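Local atomic coordinates of glyoxalase-related enzyme, AraC type (PDB entry 3BT3), a protein that is of unknown function but belongs to the glyoxalase-related VOC superfamily and probably serves as the sensing part of an AraC-type transcription regulator. Residues A[37-40]-A[41-45]. Sequence-based numbering, arbitrary orientation.
Sequences KWFE and EILGW
With CG of W38 anti to its backbone N (chi1 -177°) and CG1 of I42 beside its own N (chi1 -52°), the indole and the isoleucine meet one helical turn apart, where helix 32-41 of this VOC-type fold gives way to the loop before strand 46-52, with glycine G44 ending the helical run. I42 CG1 lies over the five-membered ring of W38, 3.8 Å from its centroid, a CH-pi contact that a broad indole face suits well. L43 reaches the other end of the same indole, with CD1 4.0 Å from W38 CZ3; both aliphatic chains also pack on V108, joining the loop after helix 32-41 to helix 101-110. The backbone continues helically as I42 N donates to W38 O at 2.8 Å. At G44 the chain takes positive phi, which glycine adopts readily, and G44 N makes only a weak bond to E40 O. The turn brings W45 N to F39 O, six positions back, at 2.9 Å. The same bend lays the W45 side chain alongside F39, both also packing on V63 of strand 58-64, while the polar W45 NE1 is satisfied by Y18 OH of the second subunit. The rings meet obliquely, planes at 52°, F39 CD2 standing 3.7 Å from W45 CE3.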
ATOM      1  N   LYS A  37      16.447  -5.294  -7.934  1.00 27.63           N
ATOM      2  CA  LYS A  37      17.071  -5.215  -9.250  1.00 28.37           C
ATOM      3  C   LYS A  37      15.989  -5.216 -10.316  1.00 27.50           C
ATOM      4  O   LYS A  37      16.111  -4.556 -11.348  1.00 27.58           O
ATOM      5  CB  LYS A  37      18.027  -6.389  -9.470  1.00 29.83           C
ATOM      6  CG  LYS A  37      19.409  -6.152  -8.894  1.00 37.54           C
ATOM      7  CD  LYS A  37      20.268  -7.413  -8.929  1.00 41.64           C
ATOM      8  CE  LYS A  37      21.738  -7.120  -8.585  1.00 44.08           C
ATOM      9  NZ  LYS A  37      21.926  -6.498  -7.233  1.00 47.19           N
ATOM     10  N   TRP A  38      14.914  -5.942 -10.043  1.00 26.51           N
ATOM     11  CA  TRP A  38      13.814  -6.021 -10.980  1.00 26.49           C
ATOM     12  C   TRP A  38      13.135  -4.651 -11.075  1.00 27.64           C
ATOM     13  O   TRP A  38      12.923  -4.127 -12.177  1.00 26.31           O
ATOM     14  CB  TRP A  38      12.814  -7.083 -10.529  1.00 25.98           C
ATOM     15  CG  TRP A  38      11.698  -7.261 -11.486  1.00 26.64           C
ATOM     16  CD1 TRP A  38      11.696  -8.031 -12.616  1.00 26.48           C
ATOM     17  CD2 TRP A  38      10.431  -6.608 -11.442  1.00 25.62           C
ATOM     18  NE1 TRP A  38      10.504  -7.894 -13.282  1.00 28.57           N
ATOM     19  CE2 TRP A  38       9.707  -7.024 -12.584  1.00 28.88           C
ATOM     20  CE3 TRP A  38       9.832  -5.711 -10.550  1.00 27.17           C
ATOM     21  CZ2 TRP A  38       8.412  -6.563 -12.861  1.00 26.05           C
ATOM     22  CZ3 TRP A  38       8.543  -5.254 -10.825  1.00 27.45           C
ATOM     23  CH2 TRP A  38       7.850  -5.683 -11.972  1.00 25.20           C
ATOM     24  N   PHE A  39      12.811  -4.066  -9.923  1.00 24.81           N
ATOM     25  CA  PHE A  39      12.169  -2.766  -9.918  1.00 25.58           C
ATOM     26  C   PHE A  39      13.034  -1.745 -10.638  1.00 28.49           C
ATOM     27  O   PHE A  39      12.522  -0.799 -11.236  1.00 29.43           O
ATOM     28  CB  PHE A  39      11.910  -2.287  -8.486  1.00 22.65           C
ATOM     29  CG  PHE A  39      10.571  -2.685  -7.946  1.00 18.38           C
ATOM     30  CD1 PHE A  39      10.403  -3.886  -7.269  1.00 14.90           C
ATOM     31  CD2 PHE A  39       9.471  -1.855  -8.122  1.00 15.51           C
ATOM     32  CE1 PHE A  39       9.166  -4.253  -6.780  1.00 14.53           C
ATOM     33  CE2 PHE A  39       8.223  -2.213  -7.635  1.00 14.08           C
ATOM     34  CZ  PHE A  39       8.068  -3.407  -6.965  1.00 15.21           C
ATOM     35  N   GLU A  40      14.349  -1.932 -10.574  1.00 31.89           N
ATOM     36  CA  GLU A  40      15.282  -1.014 -11.223  1.00 33.74           C
ATOM     37  C   GLU A  40      15.394  -1.264 -12.730  1.00 34.01           C
ATOM     38  O   GLU A  40      15.236  -0.345 -13.539  1.00 35.23           O
ATOM     39  CB  GLU A  40      16.682  -1.116 -10.583  1.00 33.82           C
ATOM     40  CG  GLU A  40      16.834  -0.403  -9.234  1.00 36.63           C
ATOM     41  CD  GLU A  40      18.183  -0.676  -8.540  1.00 40.77           C
ATOM     42  OE1 GLU A  40      18.487  -0.010  -7.516  1.00 40.60           O
ATOM     43  OE2 GLU A  40      18.938  -1.559  -9.004  1.00 40.13           O
ATOM     44  N   GLU A  41      15.649  -2.510 -13.103  1.00 34.09           N
ATOM     45  CA  GLU A  41      15.827  -2.857 -14.506  1.00 36.28           C
ATOM     46  C   GLU A  41      14.588  -2.847 -15.379  1.00 35.49           C
ATOM     47  O   GLU A  41      14.671  -2.511 -16.555  1.00 34.99           O
ATOM     48  CB  GLU A  41      16.497  -4.224 -14.622  1.00 37.99           C
ATOM     49  CG  GLU A  41      17.895  -4.277 -14.044  1.00 45.06           C
ATOM     50  CD  GLU A  41      18.460  -5.685 -14.039  1.00 49.40           C
ATOM     51  OE1 GLU A  41      18.413  -6.339 -15.106  1.00 50.25           O
ATOM     52  OE2 GLU A  41      18.946  -6.135 -12.974  1.00 52.48           O
ATOM     53  N   ILE A  42      13.443  -3.212 -14.820  1.00 34.87           N
ATOM     54  CA  ILE A  42      12.231  -3.267 -15.612  1.00 32.31           C
ATOM     55  C   ILE A  42      11.325  -2.050 -15.516  1.00 33.91           C
ATOM     56  O   ILE A  42      10.845  -1.555 -16.537  1.00 35.56           O
ATOM     57  CB  ILE A  42      11.409  -4.512 -15.263  1.00 33.14           C
ATOM     58  CG1 ILE A  42      12.294  -5.763 -15.340  1.00 34.96           C
ATOM     59  CG2 ILE A  42      10.217  -4.618 -16.190  1.00 33.35           C
ATOM     60  CD1 ILE A  42      13.155  -5.854 -16.590  1.00 36.12           C
ATOM     61  N   LEU A  43      11.080  -1.560 -14.307  1.00 32.13           N
ATOM     62  CA  LEU A  43      10.206  -0.409 -14.154  1.00 28.87           C
ATOM     63  C   LEU A  43      10.948   0.918 -14.095  1.00 29.18           C
ATOM     64  O   LEU A  43      10.327   1.980 -14.131  1.00 27.86           O
ATOM     65  CB  LEU A  43       9.341  -0.560 -12.903  1.00 28.87           C
ATOM     66  CG  LEU A  43       8.295  -1.675 -12.914  1.00 29.41           C
ATOM     67  CD1 LEU A  43       7.390  -1.513 -11.694  1.00 25.99           C
ATOM     68  CD2 LEU A  43       7.470  -1.619 -14.205  1.00 26.41           C
ATOM     69  N   GLY A  44      12.273   0.864 -13.995  1.00 27.79           N
ATOM     70  CA  GLY A  44      13.046   2.091 -13.929  1.00 26.46           C
ATOM     71  C   GLY A  44      12.950   2.807 -12.590  1.00 26.70           C
ATOM     72  O   GLY A  44      13.131   4.020 -12.515  1.00 26.80           O
ATOM     73  N   TRP A  45      12.659   2.059 -11.532  1.00 24.89           N
ATOM     74  CA  TRP A  45      12.561   2.628 -10.192  1.00 26.06           C
ATOM     75  C   TRP A  45      13.921   2.593  -9.482  1.00 27.13           C
ATOM     76  O   TRP A  45      14.913   2.132 -10.037  1.00 27.25           O
ATOM     77  CB  TRP A  45      11.549   1.837  -9.363  1.00 24.59           C
ATOM     78  CG  TRP A  45      10.126   2.059  -9.742  1.00 27.18           C
ATOM     79  CD1 TRP A  45       9.637   2.326 -10.993  1.00 26.75           C
ATOM     80  CD2 TRP A  45       8.987   1.963  -8.878  1.00 26.16           C
ATOM     81  NE1 TRP A  45       8.266   2.398 -10.955  1.00 27.42           N
ATOM     82  CE2 TRP A  45       7.841   2.177  -9.671  1.00 25.12           C
ATOM     83  CE3 TRP A  45       8.825   1.714  -7.507  1.00 26.84           C
ATOM     84  CZ2 TRP A  45       6.550   2.146  -9.142  1.00 24.99           C
ATOM     85  CZ3 TRP A  45       7.543   1.684  -6.981  1.00 26.18           C
ATOM     86  CH2 TRP A  45       6.420   1.900  -7.799  1.00 26.53           C
TER